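Local coordinates for protein MdcD (Pseudomonas aeruginosa, PDB 5VIP) that is the beta subunit of a biotin-independent malonate decarboxylase and probably takes part in decarboxylating malonyl groups, with a carboxyltransferase-type fold, at residues 140-143 with 144-148; 18-21 with 22-25. All blocks are in the same frame, centred on the assembly; numbering follows the deposited sequence.

Interaction 1 of 2, residues 140-143 with 144-148; sequences IVDL and QRYQP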
loop_
_atom_site.group_PDB
_atom_site.type_symbol
_atom_site.label_atom_id
_atom_site.label_comp_id
_atom_site.label_asym_id
_atom_site.label_seq_id
_atom_site.Cartn_x
_atom_site.Cartn_y
_atom_site.Cartn_z
ATOM N N ILE B 140 7.099 5.376 3.800
ATOM C CA ILE B 140 7.521 6.128 2.620
ATOM C C ILE B 140 6.897 7.518 2.627
ATOM O O ILE B 140 7.569 8.521 2.361
ATOM C CB ILE B 140 7.147 5.390 1.318
ATOM C CG1 ILE B 140 8.095 4.201 1.121
ATOM C CG2 ILE B 140 7.234 6.344 0.106
ATOM C CD1 ILE B 140 7.588 3.215 0.114
ATOM N N VAL B 141 5.610 7.581 2.961
ATOM C CA VAL B 141 4.909 8.859 2.997
ATOM C C VAL B 141 5.512 9.750 4.097
ATOM O O VAL B 141 5.765 10.937 3.874
ATOM C CB VAL B 141 3.384 8.650 3.203
ATOM C CG1 VAL B 141 2.638 10.000 3.304
ATOM C CG2 VAL B 141 2.812 7.825 2.049
ATOM N N ASP B 142 5.774 9.168 5.264
ATOM C CA ASP B 142 6.391 9.918 6.371
ATOM C C ASP B 142 7.760 10.460 5.962
ATOM O O ASP B 142 8.041 11.634 6.165
ATOM C CB ASP B 142 6.517 9.033 7.616
ATOM C CG ASP B 142 7.053 9.780 8.829
ATOM O OD1 ASP B 142 7.088 11.033 8.815
ATOM O OD2 ASP B 142 7.429 9.099 9.810
ATOM N N LEU B 143 8.593 9.613 5.361
ATOM C CA LEU B 143 9.948 10.010 5.003
ATOM C C LEU B 143 9.947 11.105 3.937
ATOM O O LEU B 143 10.815 11.981 3.938
ATOM C CB LEU B 143 10.757 8.797 4.518
ATOM C CG LEU B 143 12.193 9.040 4.012
ATOM C CD1 LEU B 143 13.050 9.801 5.048
ATOM C CD2 LEU B 143 12.862 7.716 3.654
ATOM N N GLN B 144 8.958 11.071 3.050
ATOM C CA GLN B 144 8.908 12.018 1.946
ATOM C C GLN B 144 8.324 13.378 2.350
ATOM O O GLN B 144 8.065 14.229 1.501
ATOM C CB GLN B 144 8.159 11.401 0.770
ATOM C CG GLN B 144 9.040 10.321 0.113
ATOM C CD GLN B 144 8.462 9.688 -1.135
ATOM O OE1 GLN B 144 9.200 9.110 -1.926
ATOM N NE2 GLN B 144 7.147 9.782 -1.319
ATOM N N ARG B 145 8.174 13.595 3.650
ATOM C CA ARG B 145 8.043 14.953 4.172
ATOM C C ARG B 145 9.416 15.632 4.242
ATOM O O ARG B 145 9.504 16.851 4.383
ATOM C CB ARG B 145 7.368 14.931 5.541
ATOM C CG ARG B 145 5.916 14.464 5.453
ATOM C CD ARG B 145 5.211 14.560 6.780
ATOM N NE ARG B 145 5.794 13.689 7.790
ATOM C CZ ARG B 145 5.383 13.668 9.055
ATOM N NH1 ARG B 145 4.407 14.471 9.435
ATOM N NH2 ARG B 145 5.952 12.860 9.937
ATOM N N TYR B 146 10.480 14.842 4.101
ATOM C CA TYR B 146 11.854 15.330 4.267
ATOM C C TYR B 146 12.764 15.052 3.067
ATOM O O TYR B 146 13.562 15.904 2.657
ATOM C CB TYR B 146 12.483 14.693 5.515
ATOM C CG TYR B 146 11.556 14.661 6.703
ATOM C CD1 TYR B 146 11.371 15.787 7.494
ATOM C CD2 TYR B 146 10.855 13.504 7.029
ATOM C CE1 TYR B 146 10.508 15.767 8.577
ATOM C CE2 TYR B 146 9.997 13.471 8.109
ATOM C CZ TYR B 146 9.833 14.605 8.882
ATOM O OH TYR B 146 8.971 14.567 9.950
ATOM N N GLN B 147 12.661 13.852 2.507
ATOM C CA GLN B 147 13.575 13.409 1.445
ATOM C C GLN B 147 12.839 12.536 0.444
ATOM O O GLN B 147 11.987 11.726 0.840
ATOM C CB GLN B 147 14.754 12.607 2.029
ATOM C CG GLN B 147 15.662 13.352 3.003
ATOM C CD GLN B 147 16.451 14.479 2.353
ATOM O OE1 GLN B 147 16.704 14.470 1.153
ATOM N NE2 GLN B 147 16.852 15.452 3.154
ATOM N N PRO B 148 13.171 12.668 -0.846
ATOM C CA PRO B 148 12.596 11.767 -1.849
ATOM C C PRO B 148 13.096 10.332 -1.650
ATOM O O PRO B 148 14.264 10.130 -1.325
ATOM C CB PRO B 148 13.104 12.352 -3.171
ATOM C CG PRO B 148 14.407 12.998 -2.795
ATOM C CD PRO B 148 14.134 13.608 -1.446
#
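D142 sets its carboxylate beside R145 because CG stands anti to the backbone N (chi1 -176°), while the R145 chain, bent at chi3 (-63°), brings its guanidinium edge to D142 OD1. The salt bridge has a modelled R145 NH2 to D142 OD1 distance of 2.4 Å, too short to be trusted in detail, and NE adds a weak bond. The two planes are 60° apart. R105, from helix 87-105, adds a second salt bridge to D142 OD1 and also binds Y146 OH, and the shared carboxylate would be expected to offset the charges of both arginines. CB of R145 rests on one face of the tyrosine ring, toward its rim. On the apolar side, the extended Q144 chain runs alongside I140, Q144 NE2 being 3.7 Å from I140 CG2; OE1 accepts from the backbone N of S171 and V149, and NE2 donates to L169 O. In the backbone, Q144 N reaches I140 O (3.0 Å), and L143 O is gripped twice, by Y146 N and Q147 N. This is the C-terminal end of helix 126-143, where the chain leaves helical geometry at Q144 and leads to strand 150-153 in an alpha/beta, crotonase-like fold.

Interaction 2 of 2, residues 18-21 with 22-25; sequences ARQR and ARAL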
loop_
_atom_site.group_PDB
_atom_site.type_symbol
_atom_site.label_atom_id
_atom_site.label_comp_id
_atom_site.label_asym_id
_atom_site.label_seq_id
_atom_site.Cartn_x
_atom_site.Cartn_y
_atom_site.Cartn_z
ATOM N N ALA B 18 20.971 -9.032 -5.531
ATOM C CA ALA B 18 20.539 -7.878 -4.738
ATOM C C ALA B 18 21.662 -7.279 -3.896
ATOM O O ALA B 18 21.795 -6.065 -3.805
ATOM C CB ALA B 18 19.377 -8.264 -3.837
ATOM N N ARG B 19 22.468 -8.134 -3.276
ATOM C CA ARG B 19 23.538 -7.663 -2.408
ATOM C C ARG B 19 24.628 -6.982 -3.235
ATOM O O ARG B 19 25.169 -5.947 -2.845
ATOM C CB ARG B 19 24.099 -8.835 -1.575
ATOM C CG ARG B 19 25.110 -8.436 -0.503
ATOM C CD ARG B 19 25.475 -9.627 0.405
ATOM N NE ARG B 19 24.464 -9.843 1.438
ATOM C CZ ARG B 19 23.525 -10.782 1.387
ATOM N NH1 ARG B 19 23.465 -11.613 0.352
ATOM N NH2 ARG B 19 22.652 -10.897 2.381
ATOM N N GLN B 20 24.933 -7.543 -4.395
ATOM C CA GLN B 20 25.891 -6.903 -5.285
ATOM C C GLN B 20 25.372 -5.570 -5.818
ATOM O O GLN B 20 26.127 -4.621 -5.950
ATOM C CB GLN B 20 26.219 -7.808 -6.456
ATOM C CG GLN B 20 26.938 -9.082 -6.067
ATOM C CD GLN B 20 26.998 -10.041 -7.228
ATOM O OE1 GLN B 20 25.993 -10.272 -7.902
ATOM N NE2 GLN B 20 28.179 -10.596 -7.483
ATOM N N ARG B 21 24.091 -5.509 -6.143
ATOM C CA ARG B 21 23.508 -4.233 -6.596
ATOM C C ARG B 21 23.673 -3.164 -5.519
ATOM O O ARG B 21 24.031 -2.018 -5.805
ATOM C CB ARG B 21 22.029 -4.410 -6.950
ATOM C CG ARG B 21 21.785 -5.253 -8.196
ATOM C CD ARG B 21 20.287 -5.457 -8.437
ATOM N NE ARG B 21 20.061 -6.444 -9.481
ATOM C CZ ARG B 21 18.928 -6.587 -10.164
ATOM N NH1 ARG B 21 17.895 -5.797 -9.926
ATOM N NH2 ARG B 21 18.840 -7.527 -11.100
ATOM N N ALA B 22 23.426 -3.549 -4.273
ATOM C CA ALA B 22 23.498 -2.604 -3.154
ATOM C C ALA B 22 24.923 -2.093 -2.962
ATOM O O ALA B 22 25.153 -0.894 -2.781
ATOM C CB ALA B 22 22.982 -3.255 -1.875
ATOM N N ARG B 23 25.883 -3.004 -3.015
ATOM C CA ARG B 23 27.285 -2.641 -2.867
ATOM C C ARG B 23 27.757 -1.765 -4.027
ATOM O O ARG B 23 28.550 -0.846 -3.840
ATOM C CB ARG B 23 28.141 -3.909 -2.779
ATOM C CG ARG B 23 29.647 -3.679 -2.676
ATOM C CD ARG B 23 30.370 -5.033 -2.642
ATOM N NE ARG B 23 30.000 -5.810 -1.457
ATOM C CZ ARG B 23 29.153 -6.836 -1.448
ATOM N NH1 ARG B 23 28.577 -7.245 -2.574
ATOM N NH2 ARG B 23 28.887 -7.458 -0.308
ATOM N N ALA B 24 27.255 -2.047 -5.224
ATOM C CA ALA B 24 27.657 -1.313 -6.420
ATOM C C ALA B 24 27.138 0.128 -6.401
ATOM O O ALA B 24 27.798 1.041 -6.911
ATOM C CB ALA B 24 27.168 -2.034 -7.662
ATOM N N LEU B 25 25.982 0.348 -5.790
ATOM C CA LEU B 25 25.367 1.683 -5.853
ATOM C C LEU B 25 25.881 2.638 -4.764
ATOM O O LEU B 25 26.018 3.835 -5.013
ATOM C CB LEU B 25 23.841 1.577 -5.775
ATOM C CG LEU B 25 23.140 0.967 -6.989
ATOM C CD1 LEU B 25 21.625 0.856 -6.748
ATOM C CD2 LEU B 25 23.426 1.778 -8.260
#
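A22 N bonds A18 O at 3.0 Å, the first of four successive i to i+4 backbone hydrogen bonds that join the two turns of the short alpha-helix 18-25. The CB of A22 stands 3.6 Å from R19 O. R23 follows, its N bonded to R19 O at 3.0 Å in the straightest bond of the four. With CG anti to the backbone N (chi1 178°) and a bend at chi3, its side chain folds back toward the preceding turn, where R23 NH2 lies 3.9 Å from CG of R19 and NH1 is near R19 O and Q20 CA. The two arginines meet at a slant with guanidinium planes 38° apart, and it is the aliphatic part of R19 that R23 touches. R19 NE goes instead to a salt bridge with E33, which probably eases the repulsion between the two like charges. A24 directs its CB toward the preceding turn, 3.3 Å from Q20 O, and its N bonds the same oxygen at 2.9 Å. L25 closes the helix on the buried side, packing on L113 and L115 of strand 111-115 and on V232 of helix 229-242, while A22 packs on L73 of strand 69-76 and on F31. The backbone partner of L25 is R21, whose side chain runs extended from CG to NE into the interior; there NE binds L16 O and NH2 binds the carbonyls of T14 and G155, so the buried guanidinium is satisfied largely by main-chain oxygens. The last backbone bond, L25 N to R21 O, spans 3.1 Å and is bent to 135°, and L25 CG lies 3.3 Å from that same R21 oxygen.

In the fold
From the N terminus the chain first meets interaction 2, complete within helix 18-25, which packs across strands 69-76 and 111-115 and against helix 229-242. Strands 32-34, 59-66, 69-76 and 111-115 and helix 87-105 follow before helix 126-143 ends in interaction 1, where residues 144-148 lead into strand 150-153. Each contact joins neighbours in sequence, closing no long loop; the two lie in series, neither nesting nor crossing. Their centres are 23 Å apart, with nearest atoms about 13 Å from each other. Strand 111-115 is common ground: L25 and R21 touch it in interaction 2, I140 and L143 in interaction 1.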